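Local coordinates for protein origin recognition complex subunit 2 ORC2 (Aeropyrum pernix, PDB 1W5S) that binds DNA and ATP and takes part in the regulation of DNA replication, joining an AAA+ ATPase domain to a winged-helix domain, at residues D160-L165 / E197-V202; L165-E170 / N178-L183; M53-I58 / R190-M195; A46-V51 / N137-V142. One frame throughout, in Å; residues are numbered along the deposited sequence.

Interaction 1 (D160-L165 / E197-V202); sequences DLYTLL and EKIPQV
The phenol ring of Y162 lies against the short link at I199, with CG2 of I199 over one face, 3.7 Å from the ring centroid and 14° off the ring normal, a CH-pi contact. V202 closes the edge in the ring plane, its CG1 3.5 Å from Y162 CD2. The side chains of Y162 and I199 run antiparallel alongside each other, and Q201 crosses the ring at about a right angle with its amide plane turned steeply from it. R166, just beyond the helix, adds a cation-pi contact to the same ring.

A chi1 of -85°, with CG beside the backbone N, carries the hydroxyl across to the start of helix 200-203. There Q201 N donates to Y162 OH over 3.0 Å in a nearly straight bond (163°), so a first-turn amide is held by a side chain from another helix. P200 CD packs 3.1 Å from the same oxygen.

Beside the ring, L161 CB meets I199 CG2 at 3.8 Å, and L165 touches I199 CD1 with its CD2 and V202 CG1 with its CB. The ammonium of K198 passes near L161 CD2 but is bonded to the carbonyl of L151. Helix 158-165 thus packs on the break at I199 between helices 190-198 and 200-203, on the flank of the P-loop NTPase core of the AAA+ domain.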
loop_
_atom_site.group_PDB
_atom_site.type_symbol
_atom_site.label_atom_id
_atom_site.label_comp_id
_atom_site.label_asym_id
_atom_site.label_seq_id
_atom_site.Cartn_x
_atom_site.Cartn_y
_atom_site.Cartn_z
ATOM N N ASP A 160 13.504 -18.213 4.305
ATOM C CA ASP A 160 14.112 -17.137 3.520
ATOM C C ASP A 160 13.750 -15.766 4.105
ATOM O O ASP A 160 14.599 -14.891 4.239
ATOM C CB ASP A 160 13.657 -17.195 2.059
ATOM C CG ASP A 160 14.074 -18.482 1.367
ATOM O OD1 ASP A 160 15.227 -18.942 1.592
ATOM O OD2 ASP A 160 13.255 -19.034 0.594
ATOM N N LEU A 161 12.481 -15.573 4.442
ATOM C CA LEU A 161 12.051 -14.321 5.009
ATOM C C LEU A 161 12.755 -14.105 6.345
ATOM O O LEU A 161 13.196 -13.001 6.662
ATOM C CB LEU A 161 10.541 -14.327 5.162
ATOM C CG LEU A 161 9.586 -13.572 4.221
ATOM C CD1 LEU A 161 10.165 -13.071 2.924
ATOM C CD2 LEU A 161 8.337 -14.424 3.987
ATOM N N TYR A 162 12.890 -15.187 7.123
ATOM C CA TYR A 162 13.601 -15.134 8.386
ATOM C C TYR A 162 15.055 -14.777 8.186
ATOM O O TYR A 162 15.597 -13.926 8.887
ATOM C CB TYR A 162 13.497 -16.454 9.138
ATOM C CG TYR A 162 12.235 -16.615 10.003
ATOM C CD1 TYR A 162 11.637 -17.873 10.199
ATOM C CD2 TYR A 162 11.633 -15.507 10.631
ATOM C CE1 TYR A 162 10.495 -18.010 11.023
ATOM C CE2 TYR A 162 10.520 -15.643 11.432
ATOM C CZ TYR A 162 9.946 -16.880 11.633
ATOM O OH TYR A 162 8.820 -16.946 12.448
ATOM N N THR A 163 15.728 -15.414 7.240
ATOM C CA THR A 163 17.169 -15.116 7.153
ATOM C C THR A 163 17.383 -13.698 6.715
ATOM O O THR A 163 18.290 -13.074 7.205
ATOM C CB THR A 163 18.043 -16.097 6.267
ATOM O OG1 THR A 163 17.773 -15.874 4.891
ATOM C CG2 THR A 163 17.802 -17.514 6.603
ATOM N N LEU A 164 16.570 -13.176 5.815
ATOM C CA LEU A 164 16.608 -11.726 5.517
ATOM C C LEU A 164 16.205 -10.842 6.713
ATOM O O LEU A 164 16.892 -9.947 7.127
ATOM C CB LEU A 164 15.700 -11.380 4.351
ATOM C CG LEU A 164 15.749 -9.906 3.894
ATOM C CD1 LEU A 164 17.118 -9.540 3.410
ATOM C CD2 LEU A 164 14.775 -9.648 2.781
ATOM N N LEU A 165 15.042 -11.067 7.257
ATOM C CA LEU A 165 14.494 -10.075 8.178
ATOM C C LEU A 165 15.041 -10.179 9.578
ATOM O O LEU A 165 14.895 -9.248 10.331
ATOM C CB LEU A 165 12.997 -10.160 8.208
ATOM C CG LEU A 165 12.151 -9.248 7.352
ATOM C CD1 LEU A 165 12.851 -8.287 6.434
ATOM C CD2 LEU A 165 11.031 -10.021 6.657
ATOM N N GLU A 197 1.260 -15.957 10.497
ATOM C CA GLU A 197 1.227 -17.364 10.017
ATOM C C GLU A 197 2.636 -17.814 9.625
ATOM O O GLU A 197 3.135 -18.830 10.088
ATOM C CB GLU A 197 0.283 -17.566 8.801
ATOM C CG GLU A 197 -1.203 -17.735 9.093
ATOM C CD GLU A 197 -2.078 -17.859 7.798
ATOM O OE1 GLU A 197 -1.987 -18.922 7.109
ATOM O OE2 GLU A 197 -2.868 -16.908 7.485
ATOM N N LYS A 198 3.287 -17.030 8.783
ATOM C CA LYS A 198 4.552 -17.456 8.167
ATOM C C LYS A 198 5.764 -17.123 9.018
ATOM O O LYS A 198 6.655 -17.945 9.194
ATOM C CB LYS A 198 4.696 -16.771 6.805
ATOM C CG LYS A 198 5.309 -17.603 5.712
ATOM C CD LYS A 198 4.257 -18.122 4.675
ATOM C CE LYS A 198 4.934 -18.418 3.277
ATOM N NZ LYS A 198 5.762 -17.247 2.769
ATOM N N ILE A 199 5.832 -15.902 9.520
ATOM C CA ILE A 199 7.013 -15.480 10.233
ATOM C C ILE A 199 6.667 -14.749 11.528
ATOM O O ILE A 199 7.008 -13.581 11.700
ATOM C CB ILE A 199 7.921 -14.597 9.336
ATOM C CG1 ILE A 199 7.103 -13.558 8.592
ATOM C CG2 ILE A 199 8.671 -15.456 8.314
ATOM C CD1 ILE A 199 7.947 -12.526 7.955
ATOM N N PRO A 200 6.033 -15.459 12.472
ATOM C CA PRO A 200 5.593 -14.773 13.682
ATOM C C PRO A 200 6.756 -14.224 14.502
ATOM O O PRO A 200 6.570 -13.267 15.223
ATOM C CB PRO A 200 4.867 -15.858 14.445
ATOM C CG PRO A 200 5.514 -17.151 13.980
ATOM C CD PRO A 200 5.731 -16.902 12.527
ATOM N N GLN A 201 7.944 -14.808 14.377
ATOM C CA GLN A 201 9.096 -14.357 15.142
ATOM C C GLN A 201 9.550 -12.941 14.684
ATOM O O GLN A 201 10.174 -12.199 15.452
ATOM C CB GLN A 201 10.243 -15.404 15.070
ATOM C CG GLN A 201 10.170 -16.558 16.137
ATOM C CD GLN A 201 10.923 -17.889 15.728
ATOM O OE1 GLN A 201 12.084 -18.142 16.123
ATOM N NE2 GLN A 201 10.227 -18.747 14.965
ATOM N N VAL A 202 9.243 -12.543 13.445
ATOM C CA VAL A 202 9.509 -11.178 13.073
ATOM C C VAL A 202 8.320 -10.280 13.371
ATOM O O VAL A 202 8.493 -9.145 13.811
ATOM C CB VAL A 202 9.946 -10.992 11.608
ATOM C CG1 VAL A 202 10.924 -12.104 11.180
ATOM C CG2 VAL A 202 8.722 -10.874 10.674
#

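Interaction 2 (L165-E170 / N178-L183); sequences LRVHEE and NRIGFL
H168 and N178 meet where the chain leaves helix 158-165 and comes back, almost reversed in direction, into strand 180-186, a central strand of the parallel sheet in this P-loop NTPase fold of the AAA+ domain. Two CH-pi contacts lead the packing. N178 CB sits over the centre of the imidazole, 3.5 Å from its centroid, and the opposite face of that ring is backed by V167 CG2 from its own segment. The N178 amide is tilted 36° from the imidazole, and its OD1 comes within 3.2 Å of H168 CB. In the second contact L165 CD1 stands over the middle of the F182 phenyl ring, 3.5 Å from the centroid and only 11° off the normal.

Apolar packing fills in between: V167 CG2 approaches the edge of the phenyl ring in its plane, 4.0 Å from F182 CE1, while V167 CG1 reaches I180 CD1. Helix 122-136 adds to this layer through L126 beside V167 and V130 and L133 beside I180.

One hydrogen bond crosses the contact. The H168 ring turns its NE2 to the strand, giving the backbone oxygen of I180 a side-chain donor. H168 NE2 donates to I180 O over 2.8 Å in an almost straight line (171°), arriving in the carbonyl plane on a lone pair, with the oxygen almost in the imidazole plane.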
loop_
_atom_site.group_PDB
_atom_site.type_symbol
_atom_site.label_atom_id
_atom_site.label_comp_id
_atom_site.label_asym_id
_atom_site.label_seq_id
_atom_site.Cartn_x
_atom_site.Cartn_y
_atom_site.Cartn_z
ATOM N N LEU A 165 15.042 -11.067 7.257
ATOM C CA LEU A 165 14.494 -10.075 8.178
ATOM C C LEU A 165 15.041 -10.179 9.578
ATOM O O LEU A 165 14.895 -9.248 10.331
ATOM C CB LEU A 165 12.997 -10.160 8.208
ATOM C CG LEU A 165 12.151 -9.248 7.352
ATOM C CD1 LEU A 165 12.851 -8.287 6.434
ATOM C CD2 LEU A 165 11.031 -10.021 6.657
ATOM N N ARG A 166 15.621 -11.315 9.936
ATOM C CA ARG A 166 16.451 -11.389 11.114
ATOM C C ARG A 166 17.872 -11.756 10.732
ATOM O O ARG A 166 18.478 -12.605 11.358
ATOM C CB ARG A 166 15.957 -12.389 12.147
ATOM C CG ARG A 166 14.479 -12.462 12.375
ATOM C CD ARG A 166 14.003 -13.848 12.090
ATOM N NE ARG A 166 13.715 -14.623 13.303
ATOM C CZ ARG A 166 14.267 -15.792 13.645
ATOM N NH1 ARG A 166 15.183 -16.392 12.884
ATOM N NH2 ARG A 166 13.887 -16.368 14.777
ATOM N N VAL A 167 18.398 -11.058 9.730
ATOM C CA VAL A 167 19.829 -11.073 9.418
ATOM C C VAL A 167 20.752 -11.138 10.610
ATOM O O VAL A 167 21.633 -11.975 10.653
ATOM C CB VAL A 167 20.367 -9.808 8.733
ATOM C CG1 VAL A 167 21.333 -10.226 7.573
ATOM C CG2 VAL A 167 19.326 -8.847 8.405
ATOM N N HIS A 168 20.557 -10.214 11.535
ATOM C CA HIS A 168 21.495 -10.000 12.652
ATOM C C HIS A 168 21.488 -11.158 13.631
ATOM O O HIS A 168 22.485 -11.406 14.268
ATOM C CB HIS A 168 21.204 -8.682 13.339
ATOM C CG HIS A 168 21.037 -7.550 12.373
ATOM N ND1 HIS A 168 22.052 -7.146 11.529
ATOM C CD2 HIS A 168 19.961 -6.770 12.073
ATOM C CE1 HIS A 168 21.632 -6.144 10.777
ATOM N NE2 HIS A 168 20.360 -5.891 11.084
ATOM N N GLU A 169 20.416 -11.926 13.699
ATOM C CA GLU A 169 20.464 -13.132 14.533
ATOM C C GLU A 169 21.333 -14.227 13.939
ATOM O O GLU A 169 21.868 -15.019 14.682
ATOM C CB GLU A 169 19.079 -13.680 14.810
ATOM C CG GLU A 169 18.260 -12.792 15.676
ATOM C CD GLU A 169 16.947 -13.448 16.129
ATOM O OE1 GLU A 169 16.155 -12.763 16.815
ATOM O OE2 GLU A 169 16.690 -14.651 15.828
ATOM N N GLU A 170 21.491 -14.242 12.609
ATOM C CA GLU A 170 22.105 -15.397 11.890
ATOM C C GLU A 170 23.435 -15.027 11.268
ATOM O O GLU A 170 24.297 -15.910 11.085
ATOM C CB GLU A 170 21.230 -15.866 10.718
ATOM C CG GLU A 170 20.116 -16.880 10.986
ATOM C CD GLU A 170 19.262 -17.097 9.687
ATOM O OE1 GLU A 170 18.079 -17.538 9.774
ATOM O OE2 GLU A 170 19.797 -16.812 8.575
ATOM N N ASN A 178 24.685 -3.727 14.189
ATOM C CA ASN A 178 23.721 -4.144 13.195
ATOM C C ASN A 178 23.553 -3.032 12.180
ATOM O O ASN A 178 23.410 -1.874 12.551
ATOM C CB ASN A 178 22.381 -4.484 13.870
ATOM C CG ASN A 178 22.520 -5.640 14.911
ATOM O OD1 ASN A 178 23.195 -6.613 14.693
ATOM N ND2 ASN A 178 21.905 -5.488 16.016
ATOM N N ARG A 179 23.585 -3.366 10.901
ATOM C CA ARG A 179 23.598 -2.324 9.898
ATOM C C ARG A 179 22.538 -2.402 8.814
ATOM O O ARG A 179 22.596 -1.644 7.808
ATOM C CB ARG A 179 24.994 -2.210 9.283
ATOM C CG ARG A 179 26.074 -1.990 10.306
ATOM C CD ARG A 179 27.349 -1.649 9.638
ATOM N NE ARG A 179 28.426 -1.573 10.613
ATOM C CZ ARG A 179 28.992 -0.457 11.070
ATOM N NH1 ARG A 179 28.641 0.725 10.633
ATOM N NH2 ARG A 179 29.956 -0.533 11.963
ATOM N N ILE A 180 21.527 -3.227 9.040
ATOM C CA ILE A 180 20.415 -3.353 8.075
ATOM C C ILE A 180 19.068 -3.263 8.796
ATOM O O ILE A 180 18.796 -4.048 9.690
ATOM C CB ILE A 180 20.490 -4.652 7.292
ATOM C CG1 ILE A 180 21.905 -4.842 6.692
ATOM C CG2 ILE A 180 19.445 -4.636 6.222
ATOM C CD1 ILE A 180 22.205 -6.278 6.236
ATOM N N GLY A 181 18.268 -2.280 8.439
ATOM C CA GLY A 181 16.894 -2.220 8.843
ATOM C C GLY A 181 15.987 -2.366 7.665
ATOM O O GLY A 181 16.407 -2.310 6.468
ATOM N N PHE A 182 14.708 -2.575 7.960
ATOM C CA PHE A 182 13.741 -2.751 6.893
ATOM C C PHE A 182 12.468 -1.946 7.118
ATOM O O PHE A 182 12.015 -1.762 8.254
ATOM C CB PHE A 182 13.372 -4.222 6.753
ATOM C CG PHE A 182 14.531 -5.151 6.494
ATOM C CD1 PHE A 182 15.252 -5.686 7.520
ATOM C CD2 PHE A 182 14.828 -5.566 5.222
ATOM C CE1 PHE A 182 16.297 -6.548 7.248
ATOM C CE2 PHE A 182 15.899 -6.462 4.980
ATOM C CZ PHE A 182 16.597 -6.929 5.976
ATOM N N LEU A 183 11.906 -1.465 6.001
ATOM C CA LEU A 183 10.617 -0.773 5.980
ATOM C C LEU A 183 9.728 -1.569 5.046
ATOM O O LEU A 183 9.993 -1.576 3.849
ATOM C CB LEU A 183 10.740 0.659 5.462
ATOM C CG LEU A 183 9.814 1.751 6.048
ATOM C CD1 LEU A 183 9.833 3.026 5.268
ATOM C CD2 LEU A 183 8.408 1.325 6.377
#

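Interaction 3 (M53-I58 / R190-M195); sequences MIYGSI and RALSYM. With SO4 (sulfate ion), chain C.
R190 of helix 190-198 lays its guanidinium beneath the tip of I58, in the loop between strand 51-56 and the Walker A residues of the AAA+ ATPase core. The two side chains cross at about a right angle. CD1 of I58 rests over one face of the guanidinium, toward its rim, 3.1 Å from R190 NE, and CG1 follows at 3.4 Å from R190 NH2. The methyl and methylene cover the flat face, while polar partners hold the group: D188 forms a salt bridge with NE and E302 with NH1. The E302 salt bridge links R190 to the segment that precedes helix 308-322. Next to I58, S57 OG donates to O4 of a sulfate ion, probably from the crystallisation liquor, over 2.5 Å; R60 and A214 also bind it.

One residue on, A191 faces the strand and turns its methyl to A186 of the neighbouring strand 180-186. L192 then divides its branches between two strand residues. Its CD1 stands 4.1 Å from Y55 CE2, approaching the ring obliquely, and its CD2 lies 3.4 Å from M53 CE. The Y55 side chain is about 5 Å from that of the ATP-binding K65.

M195, a turn later, completes the apolar row along the helix, whose short axis passes 10.1 Å from that of the strand at 129°. M53 leaves the strand with CG anti to the backbone N (chi1 -167°), then bends at its thioether so that the two methionines reach toward each other tip to tip, M53 CE lying 3.5 Å from M195 SD.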
loop_
_atom_site.group_PDB
_atom_site.type_symbol
_atom_site.label_atom_id
_atom_site.label_comp_id
_atom_site.label_asym_id
_atom_site.label_seq_id
_atom_site.Cartn_x
_atom_site.Cartn_y
_atom_site.Cartn_z
ATOM N N MET A 53 6.569 -1.062 9.463
ATOM C CA MET A 53 5.578 -1.323 8.478
ATOM C C MET A 53 4.505 -0.255 8.242
ATOM O O MET A 53 3.930 0.318 9.180
ATOM C CB MET A 53 4.885 -2.612 8.752
ATOM C CG MET A 53 4.075 -3.020 7.559
ATOM S SD MET A 53 3.287 -4.584 7.771
ATOM C CE MET A 53 4.455 -5.449 8.830
ATOM N N ILE A 54 4.229 -0.104 6.939
ATOM C CA ILE A 54 3.220 0.779 6.399
ATOM C C ILE A 54 2.257 -0.090 5.569
ATOM O O ILE A 54 2.692 -0.879 4.728
ATOM C CB ILE A 54 3.879 1.874 5.522
ATOM C CG1 ILE A 54 4.881 2.644 6.380
ATOM C CG2 ILE A 54 2.835 2.822 4.986
ATOM C CD1 ILE A 54 5.921 3.391 5.610
ATOM N N TYR A 55 0.970 0.032 5.863
ATOM C CA TYR A 55 -0.077 -0.494 5.009
ATOM C C TYR A 55 -1.294 0.490 4.923
ATOM O O TYR A 55 -1.319 1.542 5.552
ATOM C CB TYR A 55 -0.481 -1.868 5.517
ATOM C CG TYR A 55 -1.021 -1.823 6.917
ATOM C CD1 TYR A 55 -2.406 -1.702 7.170
ATOM C CD2 TYR A 55 -0.159 -1.877 8.005
ATOM C CE1 TYR A 55 -2.879 -1.681 8.438
ATOM C CE2 TYR A 55 -0.630 -1.829 9.277
ATOM C CZ TYR A 55 -1.972 -1.699 9.496
ATOM O OH TYR A 55 -2.367 -1.643 10.790
ATOM N N GLY A 56 -2.260 0.164 4.073
ATOM C CA GLY A 56 -3.493 0.964 3.873
ATOM C C GLY A 56 -4.735 0.139 4.104
ATOM O O GLY A 56 -4.618 -0.968 4.600
ATOM N N SER A 57 -5.933 0.684 3.815
ATOM C CA SER A 57 -7.134 -0.147 3.847
ATOM C C SER A 57 -7.233 -1.060 2.601
ATOM O O SER A 57 -6.577 -0.885 1.589
ATOM C CB SER A 57 -8.393 0.691 3.984
ATOM O OG SER A 57 -8.398 1.380 5.202
ATOM N N ILE A 58 -8.086 -2.035 2.676
ATOM C CA ILE A 58 -8.124 -3.034 1.660
ATOM C C ILE A 58 -8.830 -2.477 0.427
ATOM O O ILE A 58 -9.825 -1.791 0.512
ATOM C CB ILE A 58 -8.764 -4.315 2.217
ATOM C CG1 ILE A 58 -8.709 -5.442 1.200
ATOM C CG2 ILE A 58 -10.223 -4.097 2.608
ATOM C CD1 ILE A 58 -9.365 -6.742 1.795
ATOM N N ARG A 190 -4.197 -7.237 6.081
ATOM C CA ARG A 190 -4.167 -8.691 5.840
ATOM C C ARG A 190 -2.739 -9.227 5.799
ATOM O O ARG A 190 -2.489 -10.375 6.179
ATOM C CB ARG A 190 -4.927 -9.064 4.564
ATOM C CG ARG A 190 -6.449 -8.914 4.686
ATOM C CD ARG A 190 -7.125 -9.234 3.365
ATOM N NE ARG A 190 -6.696 -8.346 2.258
ATOM C CZ ARG A 190 -6.866 -8.621 0.967
ATOM N NH1 ARG A 190 -7.441 -9.758 0.569
ATOM N NH2 ARG A 190 -6.479 -7.756 0.055
ATOM N N ALA A 191 -1.799 -8.402 5.358
ATOM C CA ALA A 191 -0.397 -8.793 5.388
ATOM C C ALA A 191 0.073 -9.239 6.755
ATOM O O ALA A 191 0.870 -10.175 6.858
ATOM C CB ALA A 191 0.509 -7.722 4.826
ATOM N N LEU A 192 -0.469 -8.643 7.807
ATOM C CA LEU A 192 -0.047 -8.986 9.167
ATOM C C LEU A 192 -0.495 -10.391 9.593
ATOM O O LEU A 192 0.270 -11.112 10.235
ATOM C CB LEU A 192 -0.500 -7.906 10.146
ATOM C CG LEU A 192 0.250 -6.586 9.996
ATOM C CD1 LEU A 192 -0.390 -5.552 10.859
ATOM C CD2 LEU A 192 1.742 -6.721 10.385
ATOM N N SER A 193 -1.693 -10.806 9.207
ATOM C CA SER A 193 -2.118 -12.181 9.484
ATOM C C SER A 193 -1.162 -13.148 8.860
ATOM O O SER A 193 -0.579 -13.997 9.561
ATOM C CB SER A 193 -3.510 -12.450 8.951
ATOM O OG SER A 193 -4.301 -11.306 9.159
ATOM N N TYR A 194 -0.974 -12.984 7.545
ATOM C CA TYR A 194 -0.051 -13.810 6.765
ATOM C C TYR A 194 1.272 -13.932 7.510
ATOM O O TYR A 194 1.744 -15.059 7.796
ATOM C CB TYR A 194 0.116 -13.247 5.318
ATOM C CG TYR A 194 -1.030 -13.628 4.371
ATOM C CD1 TYR A 194 -2.200 -12.857 4.289
ATOM C CD2 TYR A 194 -0.935 -14.793 3.564
ATOM C CE1 TYR A 194 -3.268 -13.219 3.422
ATOM C CE2 TYR A 194 -1.997 -15.197 2.690
ATOM C CZ TYR A 194 -3.166 -14.407 2.620
ATOM O OH TYR A 194 -4.193 -14.809 1.756
ATOM N N MET A 195 1.833 -12.774 7.876
ATOM C CA MET A 195 3.082 -12.718 8.640
ATOM C C MET A 195 3.096 -13.431 9.956
ATOM O O MET A 195 4.088 -14.030 10.274
ATOM C CB MET A 195 3.480 -11.288 8.952
ATOM C CG MET A 195 4.120 -10.618 7.833
ATOM S SD MET A 195 4.447 -8.919 8.261
ATOM C CE MET A 195 5.915 -9.133 9.244
HETATM S S SO4 C . -9.815 4.511 4.391
HETATM O O1 SO4 C . -11.199 4.384 3.958
HETATM O O2 SO4 C . -9.524 5.820 4.915
HETATM O O3 SO4 C . -8.998 4.074 3.251
HETATM O O4 SO4 C . -9.501 3.632 5.534
#

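Interaction 4 (A46-V51 / N137-V142)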
loop_
_atom_site.group_PDB
_atom_site.type_symbol
_atom_site.label_atom_id
_atom_site.label_comp_id
_atom_site.label_asym_id
_atom_site.label_seq_id
_atom_site.Cartn_x
_atom_site.Cartn_y
_atom_site.Cartn_z
ATOM N N ALA A 46 23.123 0.467 19.332
ATOM C CA ALA A 46 22.233 -0.519 18.703
ATOM C C ALA A 46 21.718 0.054 17.384
ATOM O O ALA A 46 20.572 0.453 17.323
ATOM C CB ALA A 46 21.051 -0.886 19.605
ATOM N N GLY A 47 22.586 0.107 16.368
ATOM C CA GLY A 47 22.364 0.810 15.091
ATOM C C GLY A 47 21.100 0.553 14.332
ATOM O O GLY A 47 20.038 0.985 14.768
ATOM N N LEU A 48 21.199 -0.096 13.171
ATOM C CA LEU A 48 20.027 -0.363 12.338
ATOM C C LEU A 48 19.620 -1.825 12.374
ATOM O O LEU A 48 20.355 -2.692 11.874
ATOM C CB LEU A 48 20.281 0.031 10.851
ATOM C CG LEU A 48 19.726 1.331 10.259
ATOM C CD1 LEU A 48 19.700 1.307 8.723
ATOM C CD2 LEU A 48 18.348 1.618 10.804
ATOM N N SER A 49 18.436 -2.089 12.911
ATOM C CA SER A 49 17.878 -3.416 12.874
ATOM C C SER A 49 16.350 -3.529 12.864
ATOM O O SER A 49 15.812 -4.593 12.513
ATOM C CB SER A 49 18.389 -4.174 14.075
ATOM O OG SER A 49 17.801 -3.706 15.260
ATOM N N ASP A 50 15.647 -2.500 13.328
ATOM C CA ASP A 50 14.208 -2.516 13.337
ATOM C C ASP A 50 13.554 -2.843 11.984
ATOM O O ASP A 50 14.113 -2.636 10.916
ATOM C CB ASP A 50 13.669 -1.165 13.830
ATOM C CG ASP A 50 13.638 -1.084 15.344
ATOM O OD1 ASP A 50 12.852 -0.264 15.892
ATOM O OD2 ASP A 50 14.424 -1.831 15.962
ATOM N N VAL A 51 12.371 -3.403 12.116
ATOM C CA VAL A 51 11.496 -3.676 11.043
ATOM C C VAL A 51 10.217 -2.899 11.350
ATOM O O VAL A 51 9.561 -3.134 12.346
ATOM C CB VAL A 51 11.160 -5.216 10.870
ATOM C CG1 VAL A 51 10.339 -5.434 9.577
ATOM C CG2 VAL A 51 12.426 -6.009 10.792
ATOM N N ASN A 137 31.742 1.034 7.176
ATOM C CA ASN A 137 31.015 1.691 8.218
ATOM C C ASN A 137 29.814 2.469 7.676
ATOM O O ASN A 137 29.655 3.707 7.892
ATOM C CB ASN A 137 31.945 2.589 9.024
ATOM C CG ASN A 137 31.249 3.222 10.222
ATOM O OD1 ASN A 137 30.189 2.773 10.678
ATOM N ND2 ASN A 137 31.840 4.279 10.714
ATOM N N HIS A 138 28.967 1.733 6.951
ATOM C CA HIS A 138 27.753 2.246 6.394
ATOM C C HIS A 138 26.634 1.468 7.009
ATOM O O HIS A 138 26.830 0.370 7.454
ATOM C CB HIS A 138 27.679 2.008 4.857
ATOM C CG HIS A 138 28.597 2.839 4.032
ATOM N ND1 HIS A 138 28.738 2.637 2.675
ATOM C CD2 HIS A 138 29.459 3.838 4.356
ATOM C CE1 HIS A 138 29.621 3.505 2.185
ATOM N NE2 HIS A 138 30.067 4.250 3.186
ATOM N N TYR A 139 25.438 2.066 6.956
ATOM C CA TYR A 139 24.192 1.460 7.341
ATOM C C TYR A 139 23.285 1.383 6.131
ATOM O O TYR A 139 23.357 2.246 5.270
ATOM C CB TYR A 139 23.516 2.332 8.366
ATOM C CG TYR A 139 24.285 2.422 9.648
ATOM C CD1 TYR A 139 25.193 3.422 9.845
ATOM C CD2 TYR A 139 24.117 1.470 10.646
ATOM C CE1 TYR A 139 25.939 3.478 10.986
ATOM C CE2 TYR A 139 24.791 1.553 11.809
ATOM C CZ TYR A 139 25.712 2.572 11.980
ATOM O OH TYR A 139 26.446 2.664 13.152
ATOM N N LEU A 140 22.450 0.349 6.069
ATOM C CA LEU A 140 21.515 0.157 4.967
ATOM C C LEU A 140 20.050 0.061 5.480
ATOM O O LEU A 140 19.695 -0.774 6.340
ATOM C CB LEU A 140 21.893 -1.117 4.201
ATOM C CG LEU A 140 21.071 -1.550 2.991
ATOM C CD1 LEU A 140 21.149 -0.532 1.798
ATOM C CD2 LEU A 140 21.493 -2.881 2.578
ATOM N N LEU A 141 19.201 0.894 4.902
ATOM C CA LEU A 141 17.784 0.871 5.179
ATOM C C LEU A 141 17.102 0.393 3.915
ATOM O O LEU A 141 17.179 1.050 2.862
ATOM C CB LEU A 141 17.352 2.260 5.617
ATOM C CG LEU A 141 16.001 2.485 6.247
ATOM C CD1 LEU A 141 15.444 1.238 6.939
ATOM C CD2 LEU A 141 16.138 3.625 7.218
ATOM N N VAL A 142 16.476 -0.792 4.020
ATOM C CA VAL A 142 15.863 -1.465 2.865
ATOM C C VAL A 142 14.334 -1.351 2.905
ATOM O O VAL A 142 13.721 -1.681 3.919
ATOM C CB VAL A 142 16.209 -2.977 2.808
ATOM C CG1 VAL A 142 15.571 -3.620 1.561
ATOM C CG2 VAL A 142 17.677 -3.168 2.826
#
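L48 points its side chain down onto strand 139-145, and its CD1 branch settles over the backbone between Y139 and L141. The methyl is 3.2 Å from L140 O, which makes the peptide itself the floor of the contact, and it stands 4.0 Å from both Y139 CB and L141 CB. The latter two residues thus flank the leucine tip, while the L140 side chain starts off away from the loop, toward strand 87-93.

Y139 points toward the loop. With CG beside its backbone N (chi1 -65°), the ring runs alongside G47 and the base of L48, where Y139 CE2 comes 4.1 Å from G47 CA and Y139 CD2 lies 4.1 Å from L48 CB, both approaches oblique to the ring. G47 thus meets the ring with its CA. R179 makes a cation-pi contact with the same tyrosine, and L42 of helix 29-43 packs on both Y139 and L48.

No hydrogen bond joins the two segments; L48 instead bonds through its backbone to N178. The contact seats the loop between helix 29-43 and strand 51-56 on the N-terminal end of strand 139-145, an inner strand of the parallel sheet of the AAA+ P-loop NTPase fold.

All four contacts belong to the AAA+ core. Interactions 2 and 4 are nearest, with centres about 7 Å apart on neighbouring strands: R179 O lies 2.6 Å from L140 N and R179 NH1 2.6 Å from N137 OD1, both probable hydrogen bonds. Interaction 1 shares L165 with interaction 2, which is nested within its chain loop, and their centres lie about 11 Å apart. Helix 190-198 carries interaction 1 on to interaction 3, where V202 CG2 is 3.6 Å from M195 CE. Interaction 3 alone approaches the nucleotide, the Y55 side chain being about 9 Å from the bound ADP; the other three lie away from the annotated ATP site.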